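Local coordinates for protein D-mannose isomerase (Marinomonas mediterranea, PDB 5X32) that catalyses the reversible isomerization of D-mannose to D-fructose, and less efficiently of D-lyxose to D-xylulose, without acting on D-glucose, at residues L120-A125 with E134-V139; S185-T190 with K194-A199; N346-I349 with A355-R358; M348-F353 with N369-A374. One frame throughout, in Å; residues are numbered along the deposited sequence.

Interaction 1 of 4, residues L120-A125 with E134-V139; sequences LAYSNA and EVWIEV
An antiparallel helix hairpin brings Tyr-122 against Trp-136 and Ile-137, joining helix 112-127 to helix 133-147 in the (alpha/alpha)6 barrel of this epimerase family. The two short axes run at 163° and approach to 8.7 Å, with Tyr-122 and Ile-137 facing each other across the seam. The flat phenol offers one face to the start of the indole side chain: Trp-136 CB lies over it, 3.8 Å from the centroid of the Tyr-122 ring, in a CH-pi contact. Farther out, the edge of the indole turns to that ring in an edge-to-face pair with planes at 51°. CG of Tyr-122 stands beside its backbone N (chi1 -73°), which directs the ring toward helix 133-147; the two aromatics cross at about a right angle. A tyrosine suits this buried place because its hydroxyl continues beyond the apolar contact to bond Tyr-96 OH, while Arg-86 makes a cation-pi contact with the indole. With a leucine in place of Tyr-122, Trp-136 would probably lose the flat surface under its CB and Tyr-96 its hydroxyl mate. Ile-137 packs beside the ring with its longer branch: CG1 sits 3.6 Å from Tyr-122 CB, and CD1 3.8 Å from Ser-123 CA.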
loop_
_atom_site.group_PDB
_atom_site.type_symbol
_atom_site.label_atom_id
_atom_site.label_comp_id
_atom_site.label_asym_id
_atom_site.label_seq_id
_atom_site.Cartn_x
_atom_site.Cartn_y
_atom_site.Cartn_z
ATOM N N LEU A 120 7.225 -6.793 -4.085
ATOM C CA LEU A 120 6.418 -7.178 -2.929
ATOM C C LEU A 120 5.800 -8.560 -3.122
ATOM O O LEU A 120 5.892 -9.444 -2.240
ATOM C CB LEU A 120 5.321 -6.143 -2.678
ATOM C CG LEU A 120 4.470 -6.415 -1.440
ATOM C CD1 LEU A 120 5.254 -6.148 -0.163
ATOM C CD2 LEU A 120 3.160 -5.636 -1.488
ATOM N N ALA A 121 5.198 -8.751 -4.295
ATOM C CA ALA A 121 4.586 -10.031 -4.638
ATOM C C ALA A 121 5.628 -11.159 -4.642
ATOM O O ALA A 121 5.369 -12.237 -4.106
ATOM C CB ALA A 121 3.883 -9.954 -5.990
ATOM N N TYR A 122 6.812 -10.915 -5.207
ATOM C CA TYR A 122 7.844 -11.966 -5.198
ATOM C C TYR A 122 8.306 -12.294 -3.783
ATOM O O TYR A 122 8.515 -13.476 -3.491
ATOM C CB TYR A 122 9.054 -11.593 -6.080
ATOM C CG TYR A 122 8.732 -11.675 -7.559
ATOM C CD1 TYR A 122 7.689 -12.470 -8.004
ATOM C CD2 TYR A 122 9.431 -10.921 -8.498
ATOM C CE1 TYR A 122 7.366 -12.543 -9.338
ATOM C CE2 TYR A 122 9.114 -10.987 -9.842
ATOM C CZ TYR A 122 8.077 -11.805 -10.258
ATOM O OH TYR A 122 7.726 -11.890 -11.587
ATOM N N SER A 123 8.429 -11.283 -2.907
ATOM C CA SER A 123 8.747 -11.551 -1.503
ATOM C C SER A 123 7.743 -12.541 -0.955
ATOM O O SER A 123 8.109 -13.591 -0.431
ATOM C CB SER A 123 8.706 -10.285 -0.643
ATOM O OG SER A 123 9.640 -9.319 -1.072
ATOM N N ASN A 124 6.465 -12.247 -1.148
ATOM C CA ASN A 124 5.456 -13.130 -0.585
ATOM C C ASN A 124 5.515 -14.547 -1.174
ATOM O O ASN A 124 5.347 -15.557 -0.449
ATOM C CB ASN A 124 4.080 -12.502 -0.760
ATOM C CG ASN A 124 3.797 -11.477 0.317
ATOM O OD1 ASN A 124 3.286 -11.816 1.385
ATOM N ND2 ASN A 124 4.180 -10.220 0.065
ATOM N N ALA A 125 5.781 -14.621 -2.479
ATOM C CA ALA A 125 6.003 -15.910 -3.130
ATOM C C ALA A 125 7.098 -16.675 -2.399
ATOM O O ALA A 125 6.931 -17.843 -2.053
ATOM C CB ALA A 125 6.371 -15.726 -4.596
ATOM N N GLU A 134 13.562 -15.722 -4.662
ATOM C CA GLU A 134 14.739 -15.023 -4.165
ATOM C C GLU A 134 15.523 -14.459 -5.335
ATOM O O GLU A 134 15.991 -13.324 -5.289
ATOM C CB GLU A 134 15.608 -15.962 -3.327
ATOM C CG GLU A 134 16.832 -15.289 -2.751
ATOM C CD GLU A 134 17.305 -15.947 -1.473
ATOM O OE1 GLU A 134 16.916 -17.117 -1.244
ATOM O OE2 GLU A 134 18.011 -15.282 -0.674
ATOM N N VAL A 135 15.578 -15.244 -6.409
ATOM C CA VAL A 135 16.199 -14.827 -7.662
ATOM C C VAL A 135 15.357 -13.777 -8.381
ATOM O O VAL A 135 15.896 -12.767 -8.845
ATOM C CB VAL A 135 16.438 -16.026 -8.625
ATOM C CG1 VAL A 135 16.851 -15.535 -10.006
ATOM C CG2 VAL A 135 17.479 -16.991 -8.057
ATOM N N TRP A 136 14.041 -14.002 -8.453
ATOM C CA TRP A 136 13.136 -13.053 -9.102
ATOM C C TRP A 136 13.260 -11.666 -8.471
ATOM O O TRP A 136 13.378 -10.653 -9.172
ATOM C CB TRP A 136 11.702 -13.535 -8.989
ATOM C CG TRP A 136 11.456 -14.818 -9.669
ATOM C CD1 TRP A 136 12.208 -15.373 -10.656
ATOM C CD2 TRP A 136 10.376 -15.733 -9.419
ATOM N NE1 TRP A 136 11.662 -16.568 -11.046
ATOM C CE2 TRP A 136 10.540 -16.817 -10.304
ATOM C CE3 TRP A 136 9.287 -15.734 -8.540
ATOM C CZ2 TRP A 136 9.661 -17.896 -10.335
ATOM C CZ3 TRP A 136 8.414 -16.813 -8.568
ATOM C CH2 TRP A 136 8.608 -17.878 -9.460
ATOM N N ILE A 137 13.288 -11.638 -7.142
ATOM C CA ILE A 137 13.424 -10.386 -6.418
ATOM C C ILE A 137 14.697 -9.732 -6.904
ATOM O O ILE A 137 14.725 -8.556 -7.351
ATOM C CB ILE A 137 13.512 -10.613 -4.893
ATOM C CG1 ILE A 137 12.205 -11.179 -4.342
ATOM C CG2 ILE A 137 13.907 -9.330 -4.188
ATOM C CD1 ILE A 137 12.308 -11.624 -2.917
ATOM N N GLU A 138 15.726 -10.573 -6.918
ATOM C CA GLU A 138 17.073 -10.141 -7.250
ATOM C C GLU A 138 17.082 -9.617 -8.684
ATOM O O GLU A 138 17.725 -8.600 -8.962
ATOM C CB GLU A 138 18.056 -11.294 -7.028
ATOM C CG GLU A 138 19.397 -11.194 -7.705
ATOM C CD GLU A 138 20.220 -12.472 -7.507
ATOM O OE1 GLU A 138 20.084 -13.145 -6.454
ATOM O OE2 GLU A 138 20.971 -12.831 -8.439
ATOM N N VAL A 139 16.330 -10.274 -9.573
ATOM C CA VAL A 139 16.298 -9.825 -10.961
ATOM C C VAL A 139 15.639 -8.458 -11.029
ATOM O O VAL A 139 16.175 -7.521 -11.630
ATOM C CB VAL A 139 15.507 -10.765 -11.897
ATOM C CG1 VAL A 139 15.405 -10.137 -13.303
ATOM C CG2 VAL A 139 16.122 -12.157 -11.947
#

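Interaction 2 of 4, residues S185-T190 with K194-A199; sequences SAFDAT and KYLDRA
The Phe-187 ring carries Leu-196 on one face, and the Tyr-195 ring has Thr-190 OG1 at its edge, near the ring plane. Over the phenylalanine, Leu-196 CD2 stands 3.7 Å from the ring centroid and 19° off the normal, a CH-pi contact displaced toward the rim at CE2, while Leu-196 CB packs against CG of the same ring at 3.6 Å. Both side chains have CG anti to the backbone N (chi1 172° in Phe-187), and they lean over one another at a slant. A leucine fits because its CB and one terminal methyl both reach the ring. Replacing Phe-187 with a serine would probably leave a gap beneath Leu-196 and let its isobutyl end shift. Tyr-195 meets smaller partners: Ala-186 CB lies 3.7 Å from its CD2, and this single methyl suits a place where the axes come within 8.2 Å. The Thr-190 hydroxyl comes to 3.5 Å from Tyr-195 CD2, and it donates to Ala-186 O, 2.7 Å from OG1, from above the carbonyl plane. That carbonyl also receives Thr-190 N, so two bonds grip it at the end of helix 173-190. Thr-190 OG1 further bonds Asn-192 N in the turn. Axes at 161°, linked by so short a turn, form an antiparallel helical hairpin, the building element of the (alpha/alpha)6 barrel.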
loop_
_atom_site.group_PDB
_atom_site.type_symbol
_atom_site.label_atom_id
_atom_site.label_comp_id
_atom_site.label_asym_id
_atom_site.label_seq_id
_atom_site.Cartn_x
_atom_site.Cartn_y
_atom_site.Cartn_z
ATOM N N SER A 185 9.936 -5.822 2.814
ATOM C CA SER A 185 9.368 -7.159 2.659
ATOM C C SER A 185 10.435 -8.119 2.119
ATOM O O SER A 185 10.528 -9.296 2.520
ATOM C CB SER A 185 8.162 -7.124 1.724
ATOM O OG SER A 185 7.546 -8.398 1.618
ATOM N N ALA A 186 11.257 -7.589 1.218
ATOM C CA ALA A 186 12.313 -8.364 0.593
ATOM C C ALA A 186 13.369 -8.722 1.629
ATOM O O ALA A 186 13.845 -9.851 1.673
ATOM C CB ALA A 186 12.934 -7.589 -0.563
ATOM N N PHE A 187 13.754 -7.755 2.451
ATOM C CA PHE A 187 14.703 -8.032 3.520
ATOM C C PHE A 187 14.182 -9.082 4.501
ATOM O O PHE A 187 14.938 -9.913 4.968
ATOM C CB PHE A 187 15.083 -6.763 4.274
ATOM C CG PHE A 187 15.913 -7.028 5.492
ATOM C CD1 PHE A 187 17.223 -7.459 5.362
ATOM C CD2 PHE A 187 15.396 -6.855 6.761
ATOM C CE1 PHE A 187 18.002 -7.711 6.480
ATOM C CE2 PHE A 187 16.176 -7.102 7.882
ATOM C CZ PHE A 187 17.477 -7.531 7.740
ATOM N N ASP A 188 12.908 -9.022 4.861
ATOM C CA ASP A 188 12.376 -10.041 5.761
ATOM C C ASP A 188 12.410 -11.424 5.107
ATOM O O ASP A 188 12.743 -12.427 5.747
ATOM C CB ASP A 188 10.938 -9.717 6.177
ATOM C CG ASP A 188 10.839 -8.571 7.171
ATOM O OD1 ASP A 188 11.873 -8.077 7.690
ATOM O OD2 ASP A 188 9.688 -8.179 7.452
ATOM N N ALA A 189 12.074 -11.467 3.822
ATOM C CA ALA A 189 11.974 -12.729 3.119
ATOM C C ALA A 189 13.332 -13.353 2.814
ATOM O O ALA A 189 13.451 -14.587 2.747
ATOM C CB ALA A 189 11.186 -12.542 1.826
ATOM N N THR A 190 14.347 -12.510 2.618
ATOM C CA THR A 190 15.638 -12.975 2.113
ATOM C C THR A 190 16.779 -12.717 3.073
ATOM O O THR A 190 17.828 -13.347 2.977
ATOM C CB THR A 190 16.024 -12.288 0.779
ATOM O OG1 THR A 190 16.230 -10.881 0.991
ATOM C CG2 THR A 190 14.968 -12.519 -0.287
ATOM N N LYS A 194 21.190 -5.751 1.674
ATOM C CA LYS A 194 21.227 -4.811 0.559
ATOM C C LYS A 194 19.901 -4.051 0.508
ATOM O O LYS A 194 19.833 -2.811 0.378
ATOM C CB LYS A 194 21.461 -5.594 -0.742
ATOM C CG LYS A 194 21.501 -4.815 -2.046
ATOM C CD LYS A 194 21.548 -5.823 -3.194
ATOM C CE LYS A 194 22.719 -5.590 -4.128
ATOM N NZ LYS A 194 22.933 -6.770 -5.020
ATOM N N TYR A 195 18.841 -4.839 0.592
ATOM C CA TYR A 195 17.499 -4.339 0.477
ATOM C C TYR A 195 17.123 -3.425 1.630
ATOM O O TYR A 195 16.588 -2.334 1.417
ATOM C CB TYR A 195 16.544 -5.516 0.396
ATOM C CG TYR A 195 16.772 -6.416 -0.796
ATOM C CD1 TYR A 195 17.081 -5.884 -2.042
ATOM C CD2 TYR A 195 16.663 -7.798 -0.678
ATOM C CE1 TYR A 195 17.270 -6.700 -3.135
ATOM C CE2 TYR A 195 16.848 -8.620 -1.765
ATOM C CZ TYR A 195 17.149 -8.069 -2.994
ATOM O OH TYR A 195 17.326 -8.888 -4.089
ATOM N N LEU A 196 17.429 -3.859 2.849
ATOM C CA LEU A 196 17.160 -3.044 4.024
ATOM C C LEU A 196 17.921 -1.735 3.915
ATOM O O LEU A 196 17.398 -0.680 4.295
ATOM C CB LEU A 196 17.515 -3.791 5.310
ATOM C CG LEU A 196 17.306 -3.019 6.614
ATOM C CD1 LEU A 196 15.899 -2.464 6.700
ATOM C CD2 LEU A 196 17.570 -3.927 7.806
ATOM N N ASP A 197 19.138 -1.780 3.372
ATOM C CA ASP A 197 19.915 -0.548 3.257
ATOM C C ASP A 197 19.270 0.416 2.255
ATOM O O ASP A 197 19.207 1.644 2.480
ATOM C CB ASP A 197 21.354 -0.858 2.857
ATOM C CG ASP A 197 22.145 -1.509 3.986
ATOM O OD1 ASP A 197 21.702 -1.421 5.156
ATOM O OD2 ASP A 197 23.189 -2.144 3.699
ATOM N N ARG A 198 18.723 -0.135 1.179
ATOM C CA ARG A 198 18.052 0.723 0.206
ATOM C C ARG A 198 16.745 1.298 0.817
ATOM O O ARG A 198 16.418 2.481 0.633
ATOM C CB ARG A 198 17.787 -0.050 -1.091
ATOM C CG ARG A 198 17.110 0.753 -2.172
ATOM C CD ARG A 198 17.827 2.048 -2.473
ATOM N NE ARG A 198 19.222 1.857 -2.865
ATOM C CZ ARG A 198 19.622 1.683 -4.123
ATOM N NH1 ARG A 198 18.739 1.653 -5.112
ATOM N NH2 ARG A 198 20.902 1.517 -4.400
ATOM N N ALA A 199 16.013 0.467 1.559
ATOM C CA ALA A 199 14.792 0.929 2.196
ATOM C C ALA A 199 15.109 2.087 3.113
ATOM O O ALA A 199 14.433 3.117 3.069
ATOM C CB ALA A 199 14.118 -0.189 2.976
#

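Interaction 3 of 4, residues N346-I349 with A355-R358; sequences NHMI and AWYR
Apolar packing gathers Met-348 and Ile-349 around the indole of Trp-356. Ile-349 CG1 lies over one face, 3.6 Å from the centroid of the five-membered ring and 11° off its normal, a CH-pi contact; CD1 follows, 3.8 Å from Trp-356 CE2. The isoleucine can do this because CG1 stands anti to its carbonyl carbon (chi1 -66°). Met-348 reaches the six-membered ring instead, with CB 3.5 Å from Trp-356 CE3. Its unbranched, flexible chain then bends twice to carry CE to 3.7 Å from Tyr-357 O. Among polar contacts, Tyr-357 N donates to Met-348 O, but at 2.4 Å the hydrogen bond is improbably short and its exact length doubtful. The Tyr-357 ring turns its edge to His-347 O, which lies near the ring plane. Outside the pair, Lys-376 NZ bonds Trp-356 O, and Phe-311 and Phe-318 of helix 311-328 touch the indole. A single beta bridge between Ile-349 and Trp-356 carries the backbone pairing and closes the loop between helix 331-347 and strand 359-360. Trp-356 stands about 8 Å, side chain to side chain, from His-380, by similarity a catalytic proton donor/acceptor of the active site.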
loop_
_atom_site.group_PDB
_atom_site.type_symbol
_atom_site.label_atom_id
_atom_site.label_comp_id
_atom_site.label_asym_id
_atom_site.label_seq_id
_atom_site.Cartn_x
_atom_site.Cartn_y
_atom_site.Cartn_z
ATOM N N ASN A 346 -18.284 1.919 11.444
ATOM C CA ASN A 346 -19.573 2.570 11.212
ATOM C C ASN A 346 -19.805 3.052 9.768
ATOM O O ASN A 346 -20.928 3.390 9.417
ATOM C CB ASN A 346 -19.749 3.769 12.173
ATOM C CG ASN A 346 -19.840 3.340 13.621
ATOM O OD1 ASN A 346 -20.312 2.254 13.918
ATOM N ND2 ASN A 346 -19.391 4.185 14.523
ATOM N N HIS A 347 -18.765 3.148 8.941
ATOM C CA HIS A 347 -18.972 3.732 7.607
ATOM C C HIS A 347 -18.212 3.111 6.406
ATOM O O HIS A 347 -18.650 3.256 5.259
ATOM C CB HIS A 347 -18.636 5.223 7.678
ATOM C CG HIS A 347 -19.456 5.963 8.683
ATOM N ND1 HIS A 347 -20.760 6.338 8.446
ATOM C CD2 HIS A 347 -19.169 6.365 9.943
ATOM C CE1 HIS A 347 -21.235 6.956 9.511
ATOM N NE2 HIS A 347 -20.290 6.980 10.434
ATOM N N MET A 348 -17.076 2.456 6.649
ATOM C CA MET A 348 -16.233 1.997 5.558
ATOM C C MET A 348 -16.430 0.528 5.278
ATOM O O MET A 348 -16.174 0.054 4.166
ATOM C CB MET A 348 -14.747 2.244 5.854
ATOM C CG MET A 348 -14.355 3.686 6.106
ATOM S SD MET A 348 -14.776 4.772 4.744
ATOM C CE MET A 348 -13.526 4.410 3.560
ATOM N N ILE A 349 -16.829 -0.208 6.300
ATOM C CA ILE A 349 -16.829 -1.655 6.201
ATOM C C ILE A 349 -18.197 -2.246 5.883
ATOM O O ILE A 349 -19.131 -2.095 6.658
ATOM C CB ILE A 349 -16.290 -2.234 7.494
ATOM C CG1 ILE A 349 -14.820 -1.828 7.622
ATOM C CG2 ILE A 349 -16.443 -3.724 7.520
ATOM C CD1 ILE A 349 -14.197 -2.139 8.947
ATOM N N ALA A 355 -15.391 -6.818 3.410
ATOM C CA ALA A 355 -14.392 -5.919 2.811
ATOM C C ALA A 355 -14.839 -4.462 2.892
ATOM O O ALA A 355 -15.997 -4.174 3.158
ATOM C CB ALA A 355 -14.083 -6.306 1.356
ATOM N N TRP A 356 -13.923 -3.552 2.585
ATOM C CA TRP A 356 -14.149 -2.131 2.795
ATOM C C TRP A 356 -14.767 -1.415 1.605
ATOM O O TRP A 356 -14.445 -1.704 0.471
ATOM C CB TRP A 356 -12.825 -1.442 3.130
ATOM C CG TRP A 356 -12.289 -1.665 4.520
ATOM C CD1 TRP A 356 -12.109 -2.858 5.151
ATOM C CD2 TRP A 356 -11.792 -0.662 5.413
ATOM N NE1 TRP A 356 -11.553 -2.660 6.394
ATOM C CE2 TRP A 356 -11.350 -1.321 6.578
ATOM C CE3 TRP A 356 -11.683 0.731 5.345
ATOM C CZ2 TRP A 356 -10.809 -0.626 7.675
ATOM C CZ3 TRP A 356 -11.134 1.415 6.436
ATOM C CH2 TRP A 356 -10.708 0.733 7.577
ATOM N N TYR A 357 -15.662 -0.476 1.873
ATOM C CA TYR A 357 -16.077 0.456 0.844
ATOM C C TYR A 357 -14.848 1.255 0.456
ATOM O O TYR A 357 -13.953 1.471 1.279
ATOM C CB TYR A 357 -17.184 1.382 1.342
ATOM C CG TYR A 357 -18.471 0.674 1.690
ATOM C CD1 TYR A 357 -18.979 -0.359 0.895
ATOM C CD2 TYR A 357 -19.157 1.010 2.848
ATOM C CE1 TYR A 357 -20.157 -1.007 1.234
ATOM C CE2 TYR A 357 -20.318 0.377 3.186
ATOM C CZ TYR A 357 -20.815 -0.628 2.388
ATOM O OH TYR A 357 -21.969 -1.223 2.794
ATOM N N ARG A 358 -14.784 1.693 -0.790
ATOM C CA ARG A 358 -13.587 2.376 -1.241
ATOM C C ARG A 358 -13.596 3.846 -0.826
ATOM O O ARG A 358 -12.579 4.392 -0.387
ATOM C CB ARG A 358 -13.459 2.265 -2.760
ATOM C CG ARG A 358 -12.209 2.884 -3.306
ATOM C CD ARG A 358 -12.209 2.892 -4.809
ATOM N NE ARG A 358 -11.381 3.996 -5.263
ATOM C CZ ARG A 358 -11.844 5.180 -5.664
ATOM N NH1 ARG A 358 -13.146 5.415 -5.719
ATOM N NH2 ARG A 358 -10.992 6.130 -6.033
#

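Interaction 4 of 4, residues M348-F353 with N369-A374; sequences MIDHTF and NNKSPA
Lys-371 reaches across to Asp-350 and Phe-353, its long arm joining two irregular loops that flank strand 359-360. At its own backbone, Lys-371 and Ser-372 form a classic beta bulge opposite Phe-38. CB points toward the 348-353 loop and carries CG anti to the backbone N (chi1 -175°), the first step of the crossing. CG and CD pass the carbonyl of Trp-356, with CD 3.3 Å from Trp-356 O. Bends at chi2 and chi3 bring CE up to the carboxylate, across the aspartate side chain, 3.4 Å from Asp-350 OD2 and 3.8 Å from Asp-350 CB, and a further bend at chi4 places NZ. At the tip, NZ forms a salt bridge with Asp-350 OD2 at 3.2 Å, its hydrogen bond being a weak one, and it also lies 3.8 Å from Phe-353 CB. Stronger support comes from two backbone carbonyls, Asp-40 O and Gly-354 O, both of which accept from NZ. The other carboxylate oxygen serves its own loop. Asp-350 OD1 takes Thr-352 N at 2.9 Å, as in an Asx turn, and Phe-353 N, a straight bond at 168° whose donor stands above the carboxylate plane. An aspartate suits this place because its short side chain can fold back on the amides just after it while still offering OD2 to a cation. The carboxylate is engaged through both oxygens, OD1 by backbone amides and OD2 by the lysine, and its negative charge, with two carbonyls close by, would be expected to favour the charged form of this buried lysine.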
loop_
_atom_site.group_PDB
_atom_site.type_symbol
_atom_site.label_atom_id
_atom_site.label_comp_id
_atom_site.label_asym_id
_atom_site.label_seq_id
_atom_site.Cartn_x
_atom_site.Cartn_y
_atom_site.Cartn_z
ATOM N N MET A 348 -17.076 2.456 6.649
ATOM C CA MET A 348 -16.233 1.997 5.558
ATOM C C MET A 348 -16.430 0.528 5.278
ATOM O O MET A 348 -16.174 0.054 4.166
ATOM C CB MET A 348 -14.747 2.244 5.854
ATOM C CG MET A 348 -14.355 3.686 6.106
ATOM S SD MET A 348 -14.776 4.772 4.744
ATOM C CE MET A 348 -13.526 4.410 3.560
ATOM N N ILE A 349 -16.829 -0.208 6.300
ATOM C CA ILE A 349 -16.829 -1.655 6.201
ATOM C C ILE A 349 -18.197 -2.246 5.883
ATOM O O ILE A 349 -19.131 -2.095 6.658
ATOM C CB ILE A 349 -16.290 -2.234 7.494
ATOM C CG1 ILE A 349 -14.820 -1.828 7.622
ATOM C CG2 ILE A 349 -16.443 -3.724 7.520
ATOM C CD1 ILE A 349 -14.197 -2.139 8.947
ATOM N N ASP A 350 -18.308 -2.943 4.752
ATOM C CA ASP A 350 -19.584 -3.563 4.357
ATOM C C ASP A 350 -19.803 -4.810 5.208
ATOM O O ASP A 350 -19.135 -5.832 5.023
ATOM C CB ASP A 350 -19.593 -3.921 2.864
ATOM C CG ASP A 350 -20.950 -4.449 2.374
ATOM O OD1 ASP A 350 -21.736 -4.968 3.190
ATOM O OD2 ASP A 350 -21.239 -4.340 1.162
ATOM N N HIS A 351 -20.755 -4.703 6.131
ATOM C CA HIS A 351 -21.034 -5.747 7.112
ATOM C C HIS A 351 -21.898 -6.859 6.563
ATOM O O HIS A 351 -22.033 -7.901 7.198
ATOM C CB HIS A 351 -21.693 -5.143 8.354
ATOM C CG HIS A 351 -20.786 -4.236 9.114
ATOM N ND1 HIS A 351 -19.699 -4.700 9.822
ATOM C CD2 HIS A 351 -20.767 -2.888 9.231
ATOM C CE1 HIS A 351 -19.065 -3.678 10.367
ATOM N NE2 HIS A 351 -19.695 -2.567 10.027
ATOM N N THR A 352 -22.502 -6.625 5.402
ATOM C CA THR A 352 -23.245 -7.680 4.717
ATOM C C THR A 352 -22.318 -8.587 3.916
ATOM O O THR A 352 -22.258 -9.790 4.167
ATOM C CB THR A 352 -24.318 -7.117 3.760
ATOM O OG1 THR A 352 -25.292 -6.394 4.514
ATOM C CG2 THR A 352 -25.024 -8.241 3.041
ATOM N N PHE A 353 -21.556 -7.994 2.999
ATOM C CA PHE A 353 -20.805 -8.763 2.004
ATOM C C PHE A 353 -19.322 -8.872 2.341
ATOM O O PHE A 353 -18.616 -9.705 1.794
ATOM C CB PHE A 353 -20.979 -8.129 0.624
ATOM C CG PHE A 353 -22.420 -7.995 0.203
ATOM C CD1 PHE A 353 -23.140 -9.094 -0.232
ATOM C CD2 PHE A 353 -23.064 -6.760 0.272
ATOM C CE1 PHE A 353 -24.483 -8.963 -0.615
ATOM C CE2 PHE A 353 -24.401 -6.616 -0.104
ATOM C CZ PHE A 353 -25.112 -7.725 -0.552
ATOM N N ASN A 369 -21.659 1.821 -6.125
ATOM C CA ASN A 369 -21.550 0.472 -5.585
ATOM C C ASN A 369 -20.343 -0.306 -6.120
ATOM O O ASN A 369 -20.358 -1.545 -6.198
ATOM C CB ASN A 369 -22.846 -0.297 -5.851
ATOM C CG ASN A 369 -23.115 -0.501 -7.331
ATOM O OD1 ASN A 369 -22.669 0.286 -8.174
ATOM N ND2 ASN A 369 -23.845 -1.565 -7.658
ATOM N N ASN A 370 -19.298 0.428 -6.491
ATOM C CA ASN A 370 -18.031 -0.190 -6.849
ATOM C C ASN A 370 -17.091 -0.408 -5.665
ATOM O O ASN A 370 -16.180 0.380 -5.440
ATOM C CB ASN A 370 -17.332 0.632 -7.933
ATOM C CG ASN A 370 -18.030 0.512 -9.281
ATOM O OD1 ASN A 370 -18.786 -0.424 -9.501
ATOM N ND2 ASN A 370 -17.741 1.426 -10.196
ATOM N N LYS A 371 -17.307 -1.500 -4.934
ATOM C CA LYS A 371 -16.463 -1.873 -3.794
ATOM C C LYS A 371 -14.956 -1.861 -4.133
ATOM O O LYS A 371 -14.181 -1.183 -3.464
ATOM C CB LYS A 371 -16.888 -3.266 -3.284
ATOM C CG LYS A 371 -16.197 -3.794 -2.010
ATOM C CD LYS A 371 -16.954 -3.438 -0.737
ATOM C CE LYS A 371 -18.404 -3.925 -0.736
ATOM N NZ LYS A 371 -18.634 -5.367 -0.384
ATOM N N SER A 372 -14.554 -2.589 -5.181
ATOM C CA SER A 372 -13.141 -2.706 -5.528
ATOM C C SER A 372 -12.842 -2.709 -7.028
ATOM O O SER A 372 -12.713 -3.765 -7.632
ATOM C CB SER A 372 -12.559 -3.974 -4.924
ATOM O OG SER A 372 -12.747 -4.001 -3.531
ATOM N N PRO A 373 -12.653 -1.526 -7.621
ATOM C CA PRO A 373 -12.179 -1.439 -9.009
ATOM C C PRO A 373 -10.715 -1.876 -9.074
ATOM O O PRO A 373 -10.168 -2.227 -8.030
ATOM C CB PRO A 373 -12.352 0.043 -9.344
ATOM C CG PRO A 373 -12.266 0.727 -8.021
ATOM C CD PRO A 373 -12.830 -0.201 -6.999
ATOM N N ALA A 374 -10.103 -1.928 -10.254
ATOM C CA ALA A 374 -8.696 -2.340 -10.331
ATOM C C ALA A 374 -7.863 -1.440 -9.447
ATOM O O ALA A 374 -8.096 -0.234 -9.384
ATOM C CB ALA A 374 -8.170 -2.299 -11.759
#

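How the interactions relate
Interactions 1 and 2 are buried, apolar helix hairpins of neighbouring helices, their centres 11 Å apart; they touch where Ser-123 packs on Ser-185 and Ala-186, and where the Tyr-195 hydroxyl meets Ile-137. Neither has a hydrogen bond across its helices, so ring faces and aliphatic carbons do the work. Interactions 3 and 4, centred 30 to 33 Å from the first two, lie in the end of helix 331-347 and the loops around strand 359-360. They share Met-348 and Ile-349, and a probable hydrogen bond joins Asp-350 N to Ala-355 O. Here the touching segments are mostly irregular chain, packed on helices 9-23 and 311-328: interaction 3 combines a backbone bridge with indole packing, and interaction 4 relies on charge, its edge reaching solvent at Phe-353.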